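Glycosaminoglycan xylosylkinase (Hydra vulgaris, PDB 5XOM) probably phosphorylates xylose in the tetrasaccharide linkage region of proteoglycans, as a sugar kinase of the Fam20 family. Local coordinates at residues G128-N133 and N297-G302; N118-G123 and G302-D307; A80-A85 and F98-P103. One frame throughout, in Å; residues are numbered along the deposited sequence.

Contact 1 (G128-N133 and N297-G302)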
loop_
_atom_site.group_PDB
_atom_site.type_symbol
_atom_site.label_atom_id
_atom_site.label_comp_id
_atom_site.label_asym_id
_atom_site.label_seq_id
_atom_site.Cartn_x
_atom_site.Cartn_y
_atom_site.Cartn_z
ATOM N N GLY A 128 -31.400 4.213 21.423
ATOM C CA GLY A 128 -30.418 5.186 21.878
ATOM C C GLY A 128 -29.845 6.059 20.769
ATOM O O GLY A 128 -30.203 5.971 19.590
ATOM N N TYR A 129 -28.926 6.928 21.188
ATOM C CA TYR A 129 -28.188 7.809 20.296
ATOM C C TYR A 129 -27.075 7.054 19.585
ATOM O O TYR A 129 -26.626 5.993 20.027
ATOM C CB TYR A 129 -27.543 8.964 21.058
ATOM C CG TYR A 129 -28.470 9.705 21.987
ATOM C CD1 TYR A 129 -29.678 10.197 21.543
ATOM C CD2 TYR A 129 -28.140 9.899 23.309
ATOM C CE1 TYR A 129 -30.524 10.874 22.392
ATOM C CE2 TYR A 129 -28.989 10.572 24.163
ATOM C CZ TYR A 129 -30.178 11.056 23.700
ATOM O OH TYR A 129 -31.027 11.730 24.546
ATOM N N ASP A 130 -26.610 7.640 18.483
ATOM C CA ASP A 130 -25.386 7.174 17.841
ATOM C C ASP A 130 -24.221 7.219 18.827
ATOM O O ASP A 130 -24.028 8.220 19.524
ATOM C CB ASP A 130 -25.077 8.071 16.638
ATOM C CG ASP A 130 -25.843 7.673 15.393
ATOM O OD1 ASP A 130 -26.742 6.819 15.511
ATOM O OD2 ASP A 130 -25.583 8.252 14.311
ATOM N N ARG A 131 -23.439 6.136 18.878
ATOM C CA ARG A 131 -22.224 6.077 19.696
ATOM C C ARG A 131 -21.022 6.434 18.829
ATOM O O ARG A 131 -20.697 5.715 17.875
ATOM C CB ARG A 131 -22.012 4.699 20.325
ATOM C CG ARG A 131 -22.807 4.439 21.606
ATOM C CD ARG A 131 -24.290 4.320 21.342
ATOM N NE ARG A 131 -24.610 2.993 20.856
ATOM C CZ ARG A 131 -25.827 2.590 20.540
ATOM N NH1 ARG A 131 -26.883 3.392 20.659
ATOM N NH2 ARG A 131 -26.010 1.354 20.098
ATOM N N HIS A 132 -20.356 7.534 19.172
ATOM C CA HIS A 132 -19.207 7.986 18.394
ATOM C C HIS A 132 -18.084 6.957 18.410
ATOM O O HIS A 132 -17.396 6.764 17.404
ATOM C CB HIS A 132 -18.707 9.321 18.935
ATOM C CG HIS A 132 -17.952 9.196 20.223
ATOM N ND1 HIS A 132 -18.512 8.662 21.365
ATOM C CD2 HIS A 132 -16.673 9.507 20.544
ATOM C CE1 HIS A 132 -17.619 8.668 22.338
ATOM N NE2 HIS A 132 -16.494 9.176 21.868
ATOM N N ASN A 133 -17.858 6.313 19.556
ATOM C CA ASN A 133 -16.768 5.352 19.650
ATOM C C ASN A 133 -17.072 4.092 18.868
ATOM O O ASN A 133 -16.143 3.384 18.467
ATOM C CB ASN A 133 -16.478 5.006 21.117
ATOM C CG ASN A 133 -17.654 4.319 21.794
ATOM O OD1 ASN A 133 -18.795 4.781 21.703
ATOM N ND2 ASN A 133 -17.383 3.197 22.462
ATOM N N ASN A 297 -22.353 3.248 11.097
ATOM C CA ASN A 297 -22.300 2.052 11.927
ATOM C C ASN A 297 -22.409 2.379 13.412
ATOM O O ASN A 297 -22.015 1.563 14.251
ATOM C CB ASN A 297 -21.013 1.274 11.647
ATOM C CG ASN A 297 -20.772 1.060 10.165
ATOM O OD1 ASN A 297 -21.658 0.612 9.441
ATOM N ND2 ASN A 297 -19.560 1.385 9.703
ATOM N N ALA A 298 -22.935 3.562 13.751
ATOM C CA ALA A 298 -22.819 4.098 15.105
ATOM C C ALA A 298 -23.830 3.525 16.089
ATOM O O ALA A 298 -23.636 3.675 17.303
ATOM C CB ALA A 298 -22.965 5.618 15.092
ATOM N N LYS A 299 -24.889 2.868 15.623
ATOM C CA LYS A 299 -25.862 2.313 16.560
ATOM C C LYS A 299 -25.469 0.878 16.892
ATOM O O LYS A 299 -26.169 -0.101 16.635
ATOM C CB LYS A 299 -27.273 2.403 15.992
ATOM C CG LYS A 299 -28.334 2.387 17.083
ATOM C CD LYS A 299 -28.707 3.793 17.527
ATOM C CE LYS A 299 -29.525 4.489 16.467
ATOM N NZ LYS A 299 -30.806 3.758 16.267
ATOM N N SER A 300 -24.305 0.790 17.523
ATOM C CA SER A 300 -23.686 -0.484 17.826
ATOM C C SER A 300 -22.931 -0.336 19.139
ATOM O O SER A 300 -22.840 0.760 19.708
ATOM C CB SER A 300 -22.791 -0.938 16.661
ATOM O OG SER A 300 -21.802 0.029 16.368
ATOM N N PHE A 301 -22.401 -1.460 19.623
ATOM C CA PHE A 301 -21.719 -1.521 20.919
ATOM C C PHE A 301 -22.536 -0.817 22.004
ATOM O O PHE A 301 -22.017 -0.024 22.795
ATOM C CB PHE A 301 -20.301 -0.949 20.823
ATOM C CG PHE A 301 -19.401 -1.723 19.883
ATOM C CD1 PHE A 301 -18.867 -2.952 20.264
ATOM C CD2 PHE A 301 -19.077 -1.218 18.631
ATOM C CE1 PHE A 301 -18.038 -3.670 19.403
ATOM C CE2 PHE A 301 -18.247 -1.928 17.761
ATOM C CZ PHE A 301 -17.730 -3.159 18.148
ATOM N N GLY A 302 -23.835 -1.112 22.035
ATOM C CA GLY A 302 -24.713 -0.593 23.064
ATOM C C GLY A 302 -24.809 -1.501 24.277
ATOM O O GLY A 302 -25.014 -1.010 25.388
HETATM O O HOH W 1 -19.650 1.580 23.851
#
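The guanidinium group of Arg-131 grips the backbone of Ser-300 side-on. NE (3.1 Å) and NH2 (3.2 Å) of Arg-131 both donate to Ser-300 O, which lies close to the guanidinium plane, yet both nitrogens come to this oxygen from the same face of its carbonyl plane, and the NH2 bond is the more bent, at 141°. Bends at chi2 (69°) and chi3 (81°) fold the arginine chain back over the 297-302 loop, with Ala-298 O and Lys-299 CA against one guanidinium face. NH1 turns the other way, to Tyr-129 O (2.7 Å) and to Glu-127 O, which fixes the rotation of the group. The backbone N of Arg-131 donates to Ala-298 O at 2.9 Å. Arg-131 is the N-cap residue of helix 132-144, the probable counterpart of helix C in protein kinases, and 297-302 probably corresponds to the start of the segment that opens with the DFG motif there. Lys-299 sits at the centre of an inverse gamma turn. Its CD packs 3.4 Å from Gly-128 O and 3.6 Å from Arg-131 NH1, while NZ goes on to a salt bridge with Asp-277 and a bond to Tyr-126 O. The methyl of Ala-298 touches Asp-130 CG at 3.5 Å; that carboxylate is paired with Lys-111. One water bridges Asn-133 ND2 and Phe-301 O.

Contact 2 (N118-G123 and G302-D307)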
loop_
_atom_site.group_PDB
_atom_site.type_symbol
_atom_site.label_atom_id
_atom_site.label_comp_id
_atom_site.label_asym_id
_atom_site.label_seq_id
_atom_site.Cartn_x
_atom_site.Cartn_y
_atom_site.Cartn_z
ATOM N N ASN A 118 -18.889 2.838 29.400
ATOM C CA ASN A 118 -19.443 1.659 30.044
ATOM C C ASN A 118 -20.962 1.689 30.144
ATOM O O ASN A 118 -21.537 0.871 30.868
ATOM C CB ASN A 118 -18.812 1.468 31.421
ATOM C CG ASN A 118 -19.136 2.596 32.368
ATOM O OD1 ASN A 118 -19.611 3.653 31.956
ATOM N ND2 ASN A 118 -18.895 2.373 33.650
ATOM N N LYS A 119 -21.624 2.602 29.438
ATOM C CA LYS A 119 -23.081 2.611 29.432
ATOM C C LYS A 119 -23.629 1.320 28.834
ATOM O O LYS A 119 -23.182 0.875 27.775
ATOM C CB LYS A 119 -23.604 3.803 28.628
ATOM C CG LYS A 119 -25.125 3.933 28.646
ATOM C CD LYS A 119 -25.610 4.218 30.059
ATOM C CE LYS A 119 -26.985 4.877 30.096
ATOM N NZ LYS A 119 -28.103 3.914 29.949
ATOM N N ILE A 120 -24.623 0.741 29.505
ATOM C CA ILE A 120 -25.351 -0.418 29.005
ATOM C C ILE A 120 -26.670 0.117 28.461
ATOM O O ILE A 120 -27.464 0.695 29.209
ATOM C CB ILE A 120 -25.607 -1.454 30.113
ATOM C CG1 ILE A 120 -24.317 -1.914 30.798
ATOM C CG2 ILE A 120 -26.305 -2.667 29.544
ATOM C CD1 ILE A 120 -23.191 -2.291 29.876
ATOM N N ILE A 121 -26.928 -0.097 27.176
ATOM C CA ILE A 121 -28.123 0.409 26.504
ATOM C C ILE A 121 -29.156 -0.708 26.486
ATOM O O ILE A 121 -28.969 -1.719 25.805
ATOM C CB ILE A 121 -27.821 0.885 25.076
ATOM C CG1 ILE A 121 -26.748 1.972 25.053
ATOM C CG2 ILE A 121 -29.089 1.400 24.424
ATOM C CD1 ILE A 121 -27.174 3.251 25.693
ATOM N N LEU A 122 -30.242 -0.559 27.239
ATOM C CA LEU A 122 -31.295 -1.560 27.201
ATOM C C LEU A 122 -32.409 -1.105 26.267
ATOM O O LEU A 122 -32.291 -0.105 25.558
ATOM C CB LEU A 122 -31.829 -1.820 28.612
ATOM C CG LEU A 122 -30.874 -2.419 29.648
ATOM C CD1 LEU A 122 -31.490 -2.455 31.052
ATOM C CD2 LEU A 122 -30.466 -3.810 29.216
ATOM N N GLY A 123 -33.528 -1.810 26.309
ATOM C CA GLY A 123 -34.617 -1.578 25.381
ATOM C C GLY A 123 -34.481 -2.339 24.075
ATOM O O GLY A 123 -33.826 -3.385 23.978
ATOM N N GLY A 302 -23.835 -1.112 22.035
ATOM C CA GLY A 302 -24.713 -0.593 23.064
ATOM C C GLY A 302 -24.809 -1.501 24.277
ATOM O O GLY A 302 -25.014 -1.010 25.388
ATOM N N ASN A 303 -24.637 -2.820 24.094
ATOM C CA ASN A 303 -24.730 -3.746 25.219
ATOM C C ASN A 303 -23.788 -4.921 24.983
ATOM O O ASN A 303 -23.999 -5.726 24.072
ATOM C CB ASN A 303 -26.167 -4.233 25.441
ATOM C CG ASN A 303 -26.297 -5.190 26.638
ATOM O OD1 ASN A 303 -25.327 -5.803 27.106
ATOM N ND2 ASN A 303 -27.492 -5.220 27.206
ATOM N N PRO A 304 -22.739 -5.059 25.793
ATOM C CA PRO A 304 -21.749 -6.119 25.566
ATOM C C PRO A 304 -22.199 -7.491 26.039
ATOM O O PRO A 304 -21.459 -8.463 25.847
ATOM C CB PRO A 304 -20.554 -5.632 26.395
ATOM C CG PRO A 304 -21.207 -4.916 27.549
ATOM C CD PRO A 304 -22.425 -4.246 26.986
ATOM N N PHE A 305 -23.363 -7.596 26.679
ATOM C CA PHE A 305 -23.806 -8.851 27.271
ATOM C C PHE A 305 -24.877 -9.552 26.448
ATOM O O PHE A 305 -25.216 -10.701 26.750
ATOM C CB PHE A 305 -24.316 -8.626 28.705
ATOM C CG PHE A 305 -23.368 -7.830 29.560
ATOM C CD1 PHE A 305 -22.087 -8.284 29.803
ATOM C CD2 PHE A 305 -23.781 -6.645 30.163
ATOM C CE1 PHE A 305 -21.204 -7.545 30.592
ATOM C CE2 PHE A 305 -22.916 -5.913 30.966
ATOM C CZ PHE A 305 -21.622 -6.365 31.180
ATOM N N VAL A 306 -25.421 -8.891 25.430
ATOM C CA VAL A 306 -26.523 -9.425 24.637
ATOM C C VAL A 306 -26.045 -9.579 23.201
ATOM O O VAL A 306 -25.419 -8.671 22.640
ATOM C CB VAL A 306 -27.759 -8.510 24.700
ATOM C CG1 VAL A 306 -28.872 -9.025 23.790
ATOM C CG2 VAL A 306 -28.256 -8.370 26.144
ATOM N N ASP A 307 -26.345 -10.731 22.614
ATOM C CA ASP A 307 -26.064 -11.011 21.208
ATOM C C ASP A 307 -27.398 -11.192 20.503
ATOM O O ASP A 307 -28.115 -12.168 20.767
ATOM C CB ASP A 307 -25.175 -12.242 21.071
ATOM C CG ASP A 307 -24.022 -12.251 22.083
ATOM O OD1 ASP A 307 -23.718 -13.317 22.664
ATOM O OD2 ASP A 307 -23.422 -11.176 22.309
#
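The end-to-end directions of 119-122 and 302-305 lie 78° apart, and a single hydrogen bond joins the two backbones, from Ile-121 N to Gly-302 O at 2.8 Å and 159°. The carbonyl of Gly-302 also meets the side chain of Ile-121, whose CB lies 3.4 Å from the same Gly-302 O; a CB on the glycine would come tight against this isoleucine. Ile-120 divides its two branches between different partners. CG2 rests on the amide of Asn-303, 3.7 Å from ND2, while the CG1 branch, anti to the carbonyl carbon with chi1 -56°, carries CD1 into the corner formed by Pro-304 and Phe-305. There Ile-120 CD1 approaches Pro-304 CD to 3.6 Å and Phe-305 CE2 to 3.8 Å, its side chain running about perpendicular to both. The corner is built within its own segment: Pro-304 CG stands over the centre of the Phe-305 ring, and Asn-303 OD1 accepts from Phe-305 N at 2.7 Å in an Asx turn. Without the amide of Asn-303, as with an alanine here, Phe-305 N is likely to lose its acceptor and the turn to shift, with a gap beside Ile-120 CG2. Leu-122 CD2 adds a more distant touch on Asn-303 ND2. This surface contact joins the loop between strand 106-112 and helix 132-144 to the loop that precedes helix 313-318. Beyond it, Pro-304 and Phe-305 lie against Asp-359 of helix 358-382, the same helix that binds Asp-307 through Arg-366 and Arg-367, whereas Ile-121 packs on Tyr-115 and Glu-127.

Contact 3 (A80-A85 and F98-P103)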
loop_
_atom_site.group_PDB
_atom_site.type_symbol
_atom_site.label_atom_id
_atom_site.label_comp_id
_atom_site.label_asym_id
_atom_site.label_seq_id
_atom_site.Cartn_x
_atom_site.Cartn_y
_atom_site.Cartn_z
ATOM N N ALA A 80 -6.432 18.401 10.620
ATOM C CA ALA A 80 -6.829 19.433 9.669
ATOM C C ALA A 80 -7.670 20.521 10.328
ATOM O O ALA A 80 -8.519 20.249 11.183
ATOM C CB ALA A 80 -7.607 18.818 8.506
ATOM N N LYS A 81 -7.420 21.763 9.921
ATOM C CA LYS A 81 -8.204 22.899 10.387
ATOM C C LYS A 81 -9.633 22.829 9.860
ATOM O O LYS A 81 -9.869 22.506 8.692
ATOM C CB LYS A 81 -7.543 24.206 9.939
ATOM C CG LYS A 81 -8.319 25.469 10.292
ATOM C CD LYS A 81 -7.577 26.725 9.843
ATOM C CE LYS A 81 -8.335 27.986 10.236
ATOM N NZ LYS A 81 -9.634 28.113 9.514
ATOM N N ILE A 82 -10.589 23.146 10.727
ATOM C CA ILE A 82 -11.997 23.203 10.352
ATOM C C ILE A 82 -12.294 24.587 9.785
ATOM O O ILE A 82 -12.127 25.599 10.474
ATOM C CB ILE A 82 -12.898 22.895 11.556
ATOM C CG1 ILE A 82 -12.649 21.466 12.050
ATOM C CG2 ILE A 82 -14.371 23.111 11.202
ATOM C CD1 ILE A 82 -13.308 21.163 13.385
ATOM N N THR A 83 -12.760 24.636 8.536
ATOM C CA THR A 83 -13.039 25.915 7.900
ATOM C C THR A 83 -14.518 26.259 7.855
ATOM O O THR A 83 -14.852 27.439 7.717
ATOM C CB THR A 83 -12.472 25.944 6.472
ATOM O OG1 THR A 83 -13.148 24.977 5.663
ATOM C CG2 THR A 83 -10.983 25.641 6.479
ATOM N N GLN A 84 -15.407 25.275 7.986
ATOM C CA GLN A 84 -16.844 25.514 8.037
ATOM C C GLN A 84 -17.475 24.454 8.926
ATOM O O GLN A 84 -16.940 23.353 9.069
ATOM C CB GLN A 84 -17.511 25.455 6.651
ATOM C CG GLN A 84 -16.821 26.233 5.543
ATOM C CD GLN A 84 -16.958 27.732 5.710
ATOM O OE1 GLN A 84 -17.778 28.210 6.497
ATOM N NE2 GLN A 84 -16.142 28.483 4.980
ATOM N N ALA A 85 -18.625 24.791 9.510
ATOM C CA ALA A 85 -19.377 23.842 10.320
ATOM C C ALA A 85 -20.864 24.138 10.194
ATOM O O ALA A 85 -21.275 25.298 10.244
ATOM C CB ALA A 85 -18.953 23.901 11.796
ATOM N N PHE A 98 -18.398 19.085 9.177
ATOM C CA PHE A 98 -17.224 19.950 9.164
ATOM C C PHE A 98 -16.564 19.929 7.791
ATOM O O PHE A 98 -16.442 18.873 7.164
ATOM C CB PHE A 98 -16.181 19.514 10.201
ATOM C CG PHE A 98 -16.638 19.640 11.630
ATOM C CD1 PHE A 98 -17.715 20.436 11.975
ATOM C CD2 PHE A 98 -15.957 18.963 12.638
ATOM C CE1 PHE A 98 -18.117 20.554 13.303
ATOM C CE2 PHE A 98 -16.353 19.076 13.964
ATOM C CZ PHE A 98 -17.431 19.870 14.295
ATOM N N SER A 99 -16.127 21.093 7.331
ATOM C CA SER A 99 -15.269 21.209 6.161
ATOM C C SER A 99 -13.827 21.316 6.639
ATOM O O SER A 99 -13.493 22.243 7.376
ATOM C CB SER A 99 -15.645 22.427 5.330
ATOM O OG SER A 99 -16.922 22.234 4.760
ATOM N N LEU A 100 -12.983 20.366 6.234
ATOM C CA LEU A 100 -11.579 20.406 6.605
ATOM C C LEU A 100 -10.734 21.016 5.491
ATOM O O LEU A 100 -10.978 20.793 4.297
ATOM C CB LEU A 100 -11.039 19.015 6.948
ATOM C CG LEU A 100 -11.886 18.234 7.951
ATOM C CD1 LEU A 100 -11.351 16.816 8.084
ATOM C CD2 LEU A 100 -11.960 18.971 9.297
ATOM N N ASP A 101 -9.721 21.776 5.902
ATOM C CA ASP A 101 -8.886 22.540 4.991
ATOM C C ASP A 101 -7.988 21.612 4.180
ATOM O O ASP A 101 -7.723 20.465 4.558
ATOM C CB ASP A 101 -8.051 23.551 5.773
ATOM C CG ASP A 101 -7.656 24.755 4.942
ATOM O OD1 ASP A 101 -8.096 24.851 3.778
ATOM O OD2 ASP A 101 -6.921 25.620 5.467
ATOM N N GLY A 102 -7.511 22.136 3.057
ATOM C CA GLY A 102 -6.596 21.436 2.183
ATOM C C GLY A 102 -6.550 22.115 0.828
ATOM O O GLY A 102 -7.245 23.112 0.597
ATOM N N PRO A 103 -5.722 21.609 -0.091
ATOM C CA PRO A 103 -5.763 22.137 -1.468
ATOM C C PRO A 103 -7.165 22.094 -2.042
ATOM O O PRO A 103 -7.584 23.011 -2.756
ATOM C CB PRO A 103 -4.802 21.214 -2.229
ATOM C CG PRO A 103 -3.901 20.647 -1.175
ATOM C CD PRO A 103 -4.757 20.506 0.053
#
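The ring of Phe-98 meets two aliphatic groups of 80-85, both approaching obliquely from the same side of the ring plane: Ile-82 CD1 comes to 3.5 Å from CD2 of Phe-98, and Ala-85 CB to 3.7 Å from CD1 of the same ring. Phe-98 is also stacked with Phe-110 of the next strand. The second flat group, the Asp-101 carboxylate, receives Gly-102 N from above its plane, and the CG2 methyl of Thr-83 lies 3.8 Å from Asp-101 CG. Ile-82 reaches further along the strand as well, its CG1 touching CD2 of Leu-100, while Ala-80 CB packs on Leu-100 CB at 3.8 Å. Ala-85, Ile-82, Phe-98 and Leu-100 thus form one buried apolar face, over which Ile-158 and Val-164 close. On the other face Gln-84 CB lies beside Ser-99, whose OG is bonded to Asn-107.

The two segments are held by Asp-101 N to Lys-81 O, Thr-83 N to Ser-99 O (2.8 Å) and Ser-99 N to Gln-84 O (3.0 Å). Ser-99 O takes a second bond, from Thr-83 OG1 at 3.2 Å; a chi1 of 65° places this hydroxyl between the backbone N and the carbonyl carbon, above the acceptor's carbonyl plane. Between the pairs Ile-82 with Leu-100 and Ala-85 with Phe-98 the first strand spends one residue more than the second, a beta bulge at Thr-83 and Gln-84. The result is an antiparallel hairpin at the border of the five-stranded sheet characteristic of the protein kinase N-lobe, and its connecting turn probably corresponds to the glycine-rich loop that covers ATP in protein kinases.

In the fold
From the N terminus, contact 3 comes first and closes a short loop, pairing strands 82-86 and 96-100 as a hairpin at the border of the five-stranded sheet. It is complete before the other two open. The chain then passes strand 106-112 and enters the loop that holds 118-123 and, a few residues on, 128-133, whose partners lie far ahead in the sequence. Residues 297-302 close contact 1 and 302-307 close contact 2, so contact 1 is nested inside contact 2, with Gly-302 shared. Their centres are 11 Å apart, and together they tie the loop and first turn of helix 132-144 to the loop before helix 313-318; contact 3 touches neither.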